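Local structure of glucosamine 6-phosphate N-acetyltransferase (Arabidopsis thaliana, 3T90) at residues D49-V55 with A66-I72; K63-T67 with V90-F95. The protein catalyses acetyl transfer from acetyl-CoA to D-glucosamine 6-phosphate, giving N-acetyl-D-glucosamine 6-phosphate for UDP-GlcNAc biosynthesis, and works as a homodimer. All blocks are in the same frame, centred on the assembly; numbering follows the deposited sequence. Where two conformers were deposited one is given.

Interaction 1: residues D49-V55 with A66-I72; sequences DDHVICV and ATGSVMI
His51 and Met71 both swing their CG atoms opposite the backbone nitrogen (chi1 -163° and -176°), and the methionine chain runs on extended to its sulfur, which brings CB and SD over the imidazole. Two measurements establish the overlap: Met71 CB stands 4.1 Å from the centroid of the His51 ring, nearly on its normal, in a CH-pi contact, and Met71 SD lies 4.4 Å from that centroid over the ring face, a Met-aromatic contact. With an alanine at His51, the CB and sulfur of Met71 would probably lose their aromatic partner, and a gap is likely to open beside that side chain.

The backbones form an antiparallel pair, their short axes at 169°. Val52 and Val70 exchange both bonds of a hydrogen-bonded pair, the shorter being Val70 N to Val52 O at 2.8 Å. Cys54 and Gly68 repeat the pattern, but Cys54 O takes a second donor: Thr67 OG1 reaches it at 2.9 Å, from the face of the carbonyl plane opposite to Gly68 N. Two donors thus hold Cys54 O, and one of them is the buried Thr67 hydroxyl, which finds its acceptor there. At the other end Ile72 N meets Asp50 O in an almost straight bond, and one water donates to both Asp50 O and Ile72 O. Ile53 and Thr67 lie side by side, pointing the same way, with Ile53 CG2 3.7 Å from Thr67 OG1, on the face that also carries His51 and Met71.

Strands 51-58 and 63-74 thus make a beta hairpin within the GNAT sheet, flanked by strands 5-9 and 82-91. Helix 100-114 covers the Val52, Cys54 and Val70 face through His111, Phe107 and Leu108, while Phe19 of helix 19-23 packs on Val55 and Thr67. Met71 also meets Met71 of the second subunit.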
loop_
_atom_site.group_PDB
_atom_site.type_symbol
_atom_site.label_atom_id
_atom_site.label_comp_id
_atom_site.label_asym_id
_atom_site.label_seq_id
_atom_site.Cartn_x
_atom_site.Cartn_y
_atom_site.Cartn_z
ATOM N N ASP A 49 3.679 -15.182 0.792
ATOM C CA ASP A 49 2.322 -14.847 1.114
ATOM C C ASP A 49 2.044 -13.351 1.413
ATOM O O ASP A 49 0.901 -12.954 1.538
ATOM C CB ASP A 49 1.824 -15.753 2.268
ATOM C CG ASP A 49 1.291 -17.134 1.781
ATOM O OD1 ASP A 49 1.313 -18.023 2.656
ATOM O OD2 ASP A 49 0.800 -17.354 0.610
ATOM N N ASP A 50 3.071 -12.559 1.524
ATOM C CA ASP A 50 2.911 -11.114 1.750
ATOM C C ASP A 50 2.619 -10.348 0.439
ATOM O O ASP A 50 2.388 -9.150 0.467
ATOM C CB ASP A 50 4.156 -10.551 2.400
ATOM C CG ASP A 50 4.306 -11.023 3.843
ATOM O OD1 ASP A 50 3.292 -10.981 4.542
ATOM O OD2 ASP A 50 5.440 -11.431 4.198
ATOM N N HIS A 51 2.633 -11.040 -0.720
ATOM C CA HIS A 51 2.314 -10.285 -2.011
ATOM C C HIS A 51 1.756 -11.306 -3.003
ATOM O O HIS A 51 2.649 -11.975 -3.637
ATOM C CB HIS A 51 3.575 -9.541 -2.545
ATOM C CG HIS A 51 3.274 -8.455 -3.574
ATOM N ND1 HIS A 51 4.224 -7.551 -4.048
ATOM C CD2 HIS A 51 2.121 -8.128 -4.154
ATOM C CE1 HIS A 51 3.625 -6.739 -4.928
ATOM N NE2 HIS A 51 2.356 -7.124 -5.053
ATOM N N VAL A 52 0.404 -11.339 -3.154
ATOM C CA VAL A 52 -0.427 -12.329 -3.927
ATOM C C VAL A 52 -1.092 -11.605 -5.141
ATOM O O VAL A 52 -1.543 -10.479 -5.020
ATOM C CB VAL A 52 -1.684 -12.974 -3.136
ATOM C CG1 VAL A 52 -2.750 -13.618 -4.123
ATOM C CG2 VAL A 52 -1.278 -13.933 -2.050
ATOM N N ILE A 53 -0.937 -12.178 -6.333
ATOM C CA ILE A 53 -1.672 -11.726 -7.464
ATOM C C ILE A 53 -2.692 -12.787 -7.874
ATOM O O ILE A 53 -2.272 -13.942 -8.153
ATOM C CB ILE A 53 -0.766 -11.407 -8.648
ATOM C CG1 ILE A 53 0.299 -10.381 -8.181
ATOM C CG2 ILE A 53 -1.632 -10.930 -9.856
ATOM C CD1 ILE A 53 1.231 -9.937 -9.289
ATOM N N CYS A 54 -3.985 -12.450 -7.908
ATOM C CA CYS A 54 -5.052 -13.378 -8.300
ATOM C C CYS A 54 -5.341 -13.095 -9.778
ATOM O O CYS A 54 -5.388 -11.924 -10.217
ATOM C CB CYS A 54 -6.306 -12.993 -7.459
ATOM S SG CYS A 54 -7.795 -13.861 -7.939
ATOM N N VAL A 55 -5.554 -14.175 -10.534
ATOM C CA VAL A 55 -6.105 -14.074 -11.900
ATOM C C VAL A 55 -7.269 -14.995 -12.094
ATOM O O VAL A 55 -7.349 -16.072 -11.427
ATOM C CB VAL A 55 -5.024 -14.405 -12.985
ATOM C CG1 VAL A 55 -3.898 -13.371 -13.005
ATOM C CG2 VAL A 55 -4.521 -15.834 -12.949
ATOM N N ALA A 66 -9.721 -11.439 -15.639
ATOM C CA ALA A 66 -9.716 -10.495 -14.508
ATOM C C ALA A 66 -8.509 -10.728 -13.650
ATOM O O ALA A 66 -7.874 -11.799 -13.686
ATOM C CB ALA A 66 -11.026 -10.710 -13.648
ATOM N N THR A 67 -8.099 -9.710 -12.902
ATOM C CA THR A 67 -6.929 -9.775 -12.048
ATOM C C THR A 67 -7.054 -8.766 -10.900
ATOM O O THR A 67 -7.805 -7.784 -10.987
ATOM C CB THR A 67 -5.637 -9.526 -12.834
ATOM O OG1 THR A 67 -4.506 -9.794 -11.972
ATOM C CG2 THR A 67 -5.518 -8.119 -13.415
ATOM N N GLY A 68 -6.277 -9.039 -9.838
ATOM C CA GLY A 68 -6.165 -8.084 -8.727
ATOM C C GLY A 68 -5.057 -8.602 -7.866
ATOM O O GLY A 68 -4.752 -9.786 -7.806
ATOM N N SER A 69 -4.431 -7.683 -7.143
ATOM C CA SER A 69 -3.246 -7.968 -6.330
ATOM C C SER A 69 -3.444 -7.554 -4.880
ATOM O O SER A 69 -4.262 -6.659 -4.598
ATOM C CB SER A 69 -2.055 -7.165 -6.860
ATOM O OG SER A 69 -1.843 -7.430 -8.243
ATOM N N VAL A 70 -2.713 -8.177 -3.968
ATOM C CA VAL A 70 -2.637 -7.552 -2.611
ATOM C C VAL A 70 -1.238 -7.630 -2.033
ATOM O O VAL A 70 -0.569 -8.648 -2.167
ATOM C CB VAL A 70 -3.737 -8.233 -1.682
ATOM C CG1 VAL A 70 -3.414 -9.736 -1.380
ATOM C CG2 VAL A 70 -3.851 -7.400 -0.377
ATOM N N MET A 71 -0.805 -6.550 -1.415
ATOM C CA MET A 71 0.472 -6.464 -0.771
ATOM C C MET A 71 0.231 -6.231 0.692
ATOM O O MET A 71 -0.510 -5.254 1.047
ATOM C CB MET A 71 1.305 -5.350 -1.387
ATOM C CG MET A 71 2.646 -5.398 -0.721
ATOM S SD MET A 71 3.788 -4.260 -1.547
ATOM C CE MET A 71 3.268 -2.914 -1.014
ATOM N N ILE A 72 0.812 -7.104 1.536
ATOM C CA ILE A 72 0.609 -7.014 2.977
ATOM C C ILE A 72 1.721 -6.182 3.565
ATOM O O ILE A 72 2.947 -6.404 3.346
ATOM C CB ILE A 72 0.499 -8.433 3.604
ATOM C CG1 ILE A 72 -0.792 -9.076 3.111
ATOM C CG2 ILE A 72 0.320 -8.346 5.124
ATOM C CD1 ILE A 72 -0.997 -10.588 3.630
HETATM O O HOH W 1 4.385 -7.380 1.001
#

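Interaction 2: residues K63-T67 with V90-F95; sequences KIAAT and VVDSRF
Thr67 and Val90 make the close-packed end of this contact, with Thr67 CG2 only 3.5 Å from Val90 CG1 where the two side chains cross obliquely. Each methyl is set between its own backbone N and carbonyl carbon, at chi1 60° for Val90, which turns the pair toward one another. Their backbones form an antiparallel hydrogen-bonded pair: Val90 N reaches Thr67 O at 2.9 Å, and Thr67 N returns a bond to Val90 O. On the other face the neighbouring non-hydrogen-bonded pair brings Ala66 CB within 4.0 Å of Val91 CG2.

One residue further, Asp92 N donates to Ala65 O at 2.9 Å, and this nearly straight bond (170° at the hydrogen) extends the pairing just past strand 82-91. Ala65 CB then approaches Phe95 CD2 at 3.5 Å, coming obliquely to the ring.

Beyond this the contact is looser and mediated by water. Two waters each donate to both Ile64 O and Asp92 OD2, the nearer water oxygen lying 2.7 Å from Asp92 OD2, so solvent bridges the segments there. The other oxygen, Asp92 OD1, accepts from Arg94 N in an Asx turn, and Gln25 also donates to it. Exposed Arg94 lays its guanidinium face over Asp92 OD2, whose 3.2 Å separation from Arg94 NH1 is a salt bridge by charge alone, as no N-H points at the oxygen.

Ala65 and Ala66 both face Ile56 of strand 51-58, a classic beta bulge in strand 63-74. Leu100 of helix 100-114, by similarity an acetyl-CoA-binding residue, touches Ala65, Ala66 and Phe95; helix 19-23 packs on Ile64 and Thr67, and Phe5 of strand 5-9 meets the Phe95 ring edge-to-face.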
loop_
_atom_site.group_PDB
_atom_site.type_symbol
_atom_site.label_atom_id
_atom_site.label_comp_id
_atom_site.label_asym_id
_atom_site.label_seq_id
_atom_site.Cartn_x
_atom_site.Cartn_y
_atom_site.Cartn_z
ATOM N N LYS A 63 -7.310 -16.831 -22.094
ATOM C CA LYS A 63 -6.758 -15.504 -21.762
ATOM C C LYS A 63 -7.199 -15.156 -20.341
ATOM O O LYS A 63 -8.229 -15.637 -19.824
ATOM C CB LYS A 63 -7.253 -14.427 -22.725
ATOM C CG LYS A 63 -6.836 -14.598 -24.220
ATOM C CD LYS A 63 -5.355 -14.357 -24.447
ATOM C CE LYS A 63 -4.851 -15.042 -25.756
ATOM N NZ LYS A 63 -3.346 -15.073 -25.739
ATOM N N ILE A 64 -6.431 -14.283 -19.724
ATOM C CA ILE A 64 -6.816 -13.780 -18.413
ATOM C C ILE A 64 -7.976 -12.778 -18.586
ATOM O O ILE A 64 -7.895 -11.811 -19.366
ATOM C CB ILE A 64 -5.613 -13.080 -17.748
ATOM C CG1 ILE A 64 -4.381 -14.016 -17.721
ATOM C CG2 ILE A 64 -5.986 -12.542 -16.323
ATOM C CD1 ILE A 64 -4.626 -15.335 -17.029
ATOM N N ALA A 65 -9.029 -13.034 -17.859
ATOM C CA ALA A 65 -10.239 -12.228 -17.879
ATOM C C ALA A 65 -10.357 -11.175 -16.756
ATOM O O ALA A 65 -11.054 -10.206 -16.862
ATOM C CB ALA A 65 -11.467 -13.201 -17.768
ATOM N N ALA A 66 -9.721 -11.439 -15.639
ATOM C CA ALA A 66 -9.716 -10.495 -14.508
ATOM C C ALA A 66 -8.509 -10.728 -13.650
ATOM O O ALA A 66 -7.874 -11.799 -13.686
ATOM C CB ALA A 66 -11.026 -10.710 -13.648
ATOM N N THR A 67 -8.099 -9.710 -12.902
ATOM C CA THR A 67 -6.929 -9.775 -12.048
ATOM C C THR A 67 -7.054 -8.766 -10.900
ATOM O O THR A 67 -7.805 -7.784 -10.987
ATOM C CB THR A 67 -5.637 -9.526 -12.834
ATOM O OG1 THR A 67 -4.506 -9.794 -11.972
ATOM C CG2 THR A 67 -5.518 -8.119 -13.415
ATOM N N VAL A 90 -8.716 -5.291 -12.210
ATOM C CA VAL A 90 -9.250 -4.931 -13.555
ATOM C C VAL A 90 -9.928 -6.167 -14.121
ATOM O O VAL A 90 -9.494 -7.294 -13.905
ATOM C CB VAL A 90 -8.140 -4.326 -14.477
ATOM C CG1 VAL A 90 -7.111 -5.212 -14.671
ATOM C CG2 VAL A 90 -8.716 -3.947 -15.857
ATOM N N VAL A 91 -11.096 -5.936 -14.725
ATOM C CA VAL A 91 -11.848 -6.972 -15.440
ATOM C C VAL A 91 -11.888 -6.599 -16.895
ATOM O O VAL A 91 -12.174 -5.438 -17.229
ATOM C CB VAL A 91 -13.266 -7.090 -14.854
ATOM C CG1 VAL A 91 -14.064 -8.239 -15.596
ATOM C CG2 VAL A 91 -13.161 -7.390 -13.450
ATOM N N ASP A 92 -11.597 -7.551 -17.783
ATOM C CA ASP A 92 -11.704 -7.308 -19.244
ATOM C C ASP A 92 -13.122 -6.769 -19.552
ATOM O O ASP A 92 -14.100 -7.344 -19.067
ATOM C CB ASP A 92 -11.398 -8.607 -19.973
ATOM C CG ASP A 92 -11.188 -8.401 -21.463
ATOM O OD1 ASP A 92 -11.759 -7.514 -22.110
ATOM O OD2 ASP A 92 -10.480 -9.239 -22.017
ATOM N N SER A 93 -13.172 -5.718 -20.353
ATOM C CA SER A 93 -14.434 -5.054 -20.698
ATOM C C SER A 93 -15.414 -6.079 -21.329
ATOM O O SER A 93 -16.637 -5.984 -21.082
ATOM C CB SER A 93 -14.177 -3.846 -21.615
ATOM O OG SER A 93 -13.482 -4.253 -22.785
ATOM N N ARG A 94 -14.889 -7.056 -22.058
ATOM C CA ARG A 94 -15.738 -8.120 -22.651
ATOM C C ARG A 94 -16.512 -8.890 -21.578
ATOM O O ARG A 94 -17.580 -9.493 -21.837
ATOM C CB ARG A 94 -14.911 -9.207 -23.359
ATOM C CG ARG A 94 -13.824 -8.855 -24.339
ATOM C CD ARG A 94 -13.474 -10.084 -25.240
ATOM N NE ARG A 94 -12.312 -10.893 -24.831
ATOM C CZ ARG A 94 -11.030 -10.483 -24.852
ATOM N NH1 ARG A 94 -10.711 -9.229 -25.206
ATOM N NH2 ARG A 94 -10.048 -11.325 -24.483
ATOM N N PHE A 95 -15.944 -8.999 -20.391
ATOM C CA PHE A 95 -16.471 -9.894 -19.380
ATOM C C PHE A 95 -17.046 -9.118 -18.226
ATOM O O PHE A 95 -17.124 -9.635 -17.124
ATOM C CB PHE A 95 -15.375 -10.877 -18.865
ATOM C CG PHE A 95 -14.845 -11.868 -19.922
ATOM C CD1 PHE A 95 -15.688 -12.864 -20.472
ATOM C CD2 PHE A 95 -13.496 -11.851 -20.327
ATOM C CE1 PHE A 95 -15.217 -13.734 -21.411
ATOM C CE2 PHE A 95 -13.022 -12.761 -21.265
ATOM C CZ PHE A 95 -13.904 -13.714 -21.810
HETATM O O HOH W 2 -9.993 -11.887 -21.428
HETATM O O HOH W 3 -8.168 -10.511 -21.623
#

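Overall arrangement
The centres of interactions 1 and 2 are 15 Å apart in one mixed sheet, and strand 63-74 serves both. Along the chain, 49-55 comes first, 63-67 runs into 66-72 with Ala66 and Thr67 in common, and 90-95 closes the series. Strand 63-74 therefore pairs on one edge with 51-58 and on the other with 82-91, three consecutive antiparallel strands. Direct packing, Val55 CB to Ile64 CG2 at 3.9 Å, also connects the two contacts. Interaction 1 lies nearer the chain centre and touches the second subunit; interaction 2 lies further out, beside Leu100 and Gly101, consistent with a place next to the acetyl-CoA site inferred by similarity.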